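Local coordinates for cucumber basic protein (Cucumis sativus, PDB 2CBP), which binds a single type 1 copper ion and, as a plant blue copper protein of the phytocyanin family, probably serves in electron transfer, at residues F32-N35 against N40-V43; V42-G47 against N53-A58. All blocks are in the same frame, centred on the assembly; numbering follows the deposited sequence.

Contact 1 of 2, residues F32-N35 against N40-V43; sequences FNYN and NVVV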
loop_
_atom_site.group_PDB
_atom_site.type_symbol
_atom_site.label_atom_id
_atom_site.label_comp_id
_atom_site.label_asym_id
_atom_site.label_seq_id
_atom_site.Cartn_x
_atom_site.Cartn_y
_atom_site.Cartn_z
ATOM N N PHE A 32 5.947 -1.535 -5.218
ATOM C CA PHE A 32 5.156 -2.709 -4.874
ATOM C C PHE A 32 5.370 -3.856 -5.863
ATOM O O PHE A 32 4.993 -3.709 -7.030
ATOM C CB PHE A 32 3.649 -2.347 -4.872
ATOM C CG PHE A 32 3.182 -1.346 -3.852
ATOM C CD1 PHE A 32 3.316 0.014 -4.065
ATOM C CD2 PHE A 32 2.577 -1.792 -2.664
ATOM C CE1 PHE A 32 2.892 0.943 -3.115
ATOM C CE2 PHE A 32 2.127 -0.880 -1.704
ATOM C CZ PHE A 32 2.287 0.489 -1.950
ATOM N N ASN A 33 5.921 -4.930 -5.323
ATOM C CA ASN A 33 6.183 -6.146 -6.098
ATOM C C ASN A 33 5.238 -7.279 -5.671
ATOM O O ASN A 33 5.246 -7.624 -4.468
ATOM C CB ASN A 33 7.614 -6.650 -5.912
ATOM C CG ASN A 33 8.697 -5.755 -6.472
ATOM O OD1 ASN A 33 8.609 -5.271 -7.604
ATOM N ND2 ASN A 33 9.720 -5.585 -5.664
ATOM N N TYR A 34 4.558 -7.837 -6.657
ATOM C CA TYR A 34 3.638 -8.955 -6.386
ATOM C C TYR A 34 3.135 -9.594 -7.667
ATOM O O TYR A 34 3.326 -9.066 -8.786
ATOM C CB TYR A 34 2.401 -8.389 -5.572
ATOM C CG TYR A 34 1.756 -7.314 -6.388
ATOM C CD1 TYR A 34 2.238 -5.993 -6.399
ATOM C CD2 TYR A 34 0.640 -7.599 -7.207
ATOM C CE1 TYR A 34 1.673 -5.030 -7.177
ATOM C CE2 TYR A 34 0.071 -6.620 -7.993
ATOM C CZ TYR A 34 0.577 -5.323 -7.983
ATOM O OH TYR A 34 -0.043 -4.418 -8.806
ATOM N N ASN A 35 2.445 -10.707 -7.471
ATOM C CA ASN A 35 1.794 -11.469 -8.559
ATOM C C ASN A 35 0.396 -10.897 -8.756
ATOM O O ASN A 35 -0.437 -11.188 -7.893
ATOM C CB ASN A 35 1.702 -12.935 -8.129
ATOM C CG ASN A 35 1.090 -13.794 -9.241
ATOM O OD1 ASN A 35 0.374 -13.299 -10.121
ATOM N ND2 ASN A 35 1.402 -15.086 -9.193
ATOM N N ASN A 40 -3.330 -6.901 -5.641
ATOM C CA ASN A 40 -3.437 -5.585 -6.243
ATOM C C ASN A 40 -3.010 -4.557 -5.157
ATOM O O ASN A 40 -2.719 -4.906 -4.014
ATOM C CB ASN A 40 -4.813 -5.224 -6.844
ATOM C CG ASN A 40 -5.950 -5.271 -5.864
ATOM O OD1 ASN A 40 -5.741 -5.173 -4.628
ATOM N ND2 ASN A 40 -7.186 -5.464 -6.337
ATOM N N VAL A 41 -2.989 -3.314 -5.632
ATOM C CA VAL A 41 -2.656 -2.166 -4.755
ATOM C C VAL A 41 -3.815 -1.189 -4.969
ATOM O O VAL A 41 -4.092 -0.795 -6.130
ATOM C CB VAL A 41 -1.271 -1.560 -5.077
ATOM C CG1 VAL A 41 -0.977 -0.325 -4.227
ATOM C CG2 VAL A 41 -0.148 -2.573 -4.988
ATOM N N VAL A 42 -4.462 -0.810 -3.887
ATOM C CA VAL A 42 -5.600 0.111 -3.938
ATOM C C VAL A 42 -5.312 1.295 -3.004
ATOM O O VAL A 42 -4.947 1.080 -1.830
ATOM C CB VAL A 42 -6.914 -0.642 -3.593
ATOM C CG1 VAL A 42 -8.176 0.184 -3.777
ATOM C CG2 VAL A 42 -7.031 -1.989 -4.298
ATOM N N VAL A 43 -5.495 2.460 -3.552
ATOM C CA VAL A 43 -5.285 3.728 -2.838
ATOM C C VAL A 43 -6.621 4.186 -2.243
ATOM O O VAL A 43 -7.540 4.591 -2.975
ATOM C CB VAL A 43 -4.694 4.788 -3.793
ATOM C CG1 VAL A 43 -4.318 6.041 -2.991
ATOM C CG2 VAL A 43 -3.530 4.255 -4.579
#
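The ring of Phe-32 carries CG1 of Val-41 over the centre of one face, 3.9 Å from the centroid and only 7° off the normal, an almost axial CH-pi contact. The second aromatic, Tyr-34, is met obliquely: its CE1 lies 3.8 Å from Val-41 CG2, while CE2 comes to 4.1 Å from Asn-40 CA. Both rings also meet Trp-11 edge-to-face. Val-41 thus divides its methyls, and its first torsion explains how: with CG1 trans to the backbone N (chi1 176°), CG2 is turned towards the base of the phenyl group, 3.7 Å from Phe-32 CD2, and reaches the tyrosine as well. An alanine in place of Phe-32 is likely to leave the CG1 methyl without the phenyl face it rests on and open a gap in the core beside Trp-11 and Phe-77. The polar ends have their own partners, Tyr-34 OH bonding to Asp-66 and Asn-40 ND2 to Asn-80. In the beta-sandwich, strand 29-33 runs between 2-4 and 65-69, whereas strand 41-44 lies between 59-61 and 73-78; Val-41 therefore packs one sheet against the other, with Ile-68 and Phe-77 adding to the same core.

Contact 2 of 2, residues V42-G47 against N53-A58; sequences VVVNQG and NTPAGA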
loop_
_atom_site.group_PDB
_atom_site.type_symbol
_atom_site.label_atom_id
_atom_site.label_comp_id
_atom_site.label_asym_id
_atom_site.label_seq_id
_atom_site.Cartn_x
_atom_site.Cartn_y
_atom_site.Cartn_z
ATOM N N VAL A 42 -4.462 -0.810 -3.887
ATOM C CA VAL A 42 -5.600 0.111 -3.938
ATOM C C VAL A 42 -5.312 1.295 -3.004
ATOM O O VAL A 42 -4.947 1.080 -1.830
ATOM C CB VAL A 42 -6.914 -0.642 -3.593
ATOM C CG1 VAL A 42 -8.176 0.184 -3.777
ATOM C CG2 VAL A 42 -7.031 -1.989 -4.298
ATOM N N VAL A 43 -5.495 2.460 -3.552
ATOM C CA VAL A 43 -5.285 3.728 -2.838
ATOM C C VAL A 43 -6.621 4.186 -2.243
ATOM O O VAL A 43 -7.540 4.591 -2.975
ATOM C CB VAL A 43 -4.694 4.788 -3.793
ATOM C CG1 VAL A 43 -4.318 6.041 -2.991
ATOM C CG2 VAL A 43 -3.530 4.255 -4.579
ATOM N N VAL A 44 -6.652 4.114 -0.918
ATOM C CA VAL A 44 -7.883 4.483 -0.173
ATOM C C VAL A 44 -7.651 5.616 0.814
ATOM O O VAL A 44 -6.561 6.173 0.897
ATOM C CB VAL A 44 -8.404 3.190 0.523
ATOM C CG1 VAL A 44 -8.754 2.091 -0.461
ATOM C CG2 VAL A 44 -7.435 2.679 1.579
ATOM N N ASN A 45 -8.715 5.885 1.564
ATOM C CA ASN A 45 -8.661 6.933 2.623
ATOM C C ASN A 45 -8.523 6.228 3.944
ATOM O O ASN A 45 -8.547 4.968 4.062
ATOM C CB ASN A 45 -9.872 7.862 2.459
ATOM C CG ASN A 45 -11.198 7.130 2.599
ATOM O OD1 ASN A 45 -11.273 5.946 2.936
ATOM N ND2 ASN A 45 -12.269 7.886 2.362
ATOM N N GLN A 46 -8.371 7.019 5.028
ATOM C CA GLN A 46 -8.196 6.423 6.369
ATOM C C GLN A 46 -9.317 5.475 6.752
ATOM O O GLN A 46 -9.099 4.385 7.322
ATOM C CB GLN A 46 -7.961 7.529 7.404
ATOM C CG GLN A 46 -7.640 6.910 8.775
ATOM C CD GLN A 46 -7.228 7.951 9.791
ATOM O OE1 GLN A 46 -7.561 9.137 9.658
ATOM N NE2 GLN A 46 -6.513 7.500 10.825
ATOM N N GLY A 47 -10.551 5.832 6.418
ATOM C CA GLY A 47 -11.743 5.047 6.699
ATOM C C GLY A 47 -11.737 3.664 6.079
ATOM O O GLY A 47 -12.060 2.632 6.721
ATOM N N ASN A 53 -12.834 -1.410 3.516
ATOM C CA ASN A 53 -13.892 -1.118 2.551
ATOM C C ASN A 53 -13.276 -0.172 1.502
ATOM O O ASN A 53 -12.681 0.818 1.918
ATOM C CB ASN A 53 -15.142 -0.551 3.190
ATOM C CG ASN A 53 -15.946 -1.517 4.020
ATOM O OD1 ASN A 53 -16.231 -2.675 3.697
ATOM N ND2 ASN A 53 -16.339 -1.024 5.194
ATOM N N THR A 54 -13.413 -0.506 0.236
ATOM C CA THR A 54 -12.894 0.305 -0.878
ATOM C C THR A 54 -13.878 1.424 -1.234
ATOM O O THR A 54 -15.032 1.153 -1.656
ATOM C CB THR A 54 -12.620 -0.556 -2.144
ATOM O OG1 THR A 54 -11.745 -1.596 -1.813
ATOM C CG2 THR A 54 -11.982 0.297 -3.242
ATOM N N PRO A 55 -13.433 2.662 -1.082
ATOM C CA PRO A 55 -14.248 3.822 -1.420
ATOM C C PRO A 55 -14.481 3.862 -2.926
ATOM O O PRO A 55 -13.613 3.401 -3.712
ATOM C CB PRO A 55 -13.417 5.030 -0.963
ATOM C CG PRO A 55 -12.309 4.516 -0.075
ATOM C CD PRO A 55 -12.078 3.085 -0.601
ATOM N N ALA A 56 -15.618 4.429 -3.323
ATOM C CA ALA A 56 -15.952 4.582 -4.734
ATOM C C ALA A 56 -14.853 5.424 -5.416
ATOM O O ALA A 56 -14.479 6.487 -4.887
ATOM C CB ALA A 56 -17.285 5.302 -4.931
ATOM N N GLY A 57 -14.387 4.944 -6.548
ATOM C CA GLY A 57 -13.381 5.664 -7.328
ATOM C C GLY A 57 -11.936 5.494 -6.939
ATOM O O GLY A 57 -11.051 6.150 -7.552
ATOM N N ALA A 58 -11.707 4.649 -5.973
ATOM C CA ALA A 58 -10.332 4.369 -5.507
ATOM C C ALA A 58 -9.517 3.843 -6.697
ATOM O O ALA A 58 -10.007 3.007 -7.477
ATOM C CB ALA A 58 -10.440 3.362 -4.374
#
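Val-43 and Ala-58 bring the two backbones closest, CA to CA 5.7 Å, where strand 41-44 meets the end of a loop shaped by a type II beta turn from Pro-55 to Ala-58, itself closed by the 3.2 Å bond from Ala-58 N to Pro-55 O.

The CB of Ala-58 points at the strand: it sits 3.4 Å from Val-43 O and also touches Val-42 CG1, at 3.9 Å. That same valine methyl receives CG2 of Thr-54, the two side chains crossing nearly at right angles. Thr-54 can present its methyl here because, with OG1 beside the backbone N (chi1 -56°), CG2 falls anti to that N, and OG1 bonds with Asn-80. Further along, Pro-55 turns two ring carbons to two neighbours. Its CD presses on Val-44 CG1 at 3.5 Å, closer than usual for two carbons, and its CG lies 3.5 Å from Asn-45 OD1, the two side chains lying alongside and running opposite ways. Gly-57 occupies the third position of the turn with the positive phi (83°) expected there.

Asn-45 is the N-cap of helix 46-51, and its OD1 accepts the backbone N-H of Gly-48; the proline beside this oxygen makes only van der Waals contact with it. The chemistry is therefore divided: the two segments adhere through methyls and a proline ring, which meet carbons and also two oxygens, Val-43 O and Asn-45 OD1, whereas Thr-54 OG1 and Asn-45 OD1 are engaged by Asn-80 and by the first turn of the helix. Between the two segments the contact is van der Waals packing; a polar tie between loop and strand comes one residue later, where the backbone of Val-43 pairs with Lys-59.

Strand 41-44 is the common element of the two contacts: the ranges overlap at Val-42 and Val-43, which touch the partner segment only in contact 2, and their centres lie about 14 Å apart. Consecutive valines divide the work, Val-41 serving the interior between the sheets in contact 1 and Val-42 meeting the loop in contact 2. Asn-80 ties both to one site, since it bonds to Asn-40 and to Thr-54 and directly follows the copper ligand Cys-79. His-39, a ligand with Cys-79, His-84 and Met-89, immediately precedes Asn-40. The side chain of Asn-40, in contact 1, comes nearer the copper, about 6 Å, than that of Val-42 in contact 2, about 9 Å.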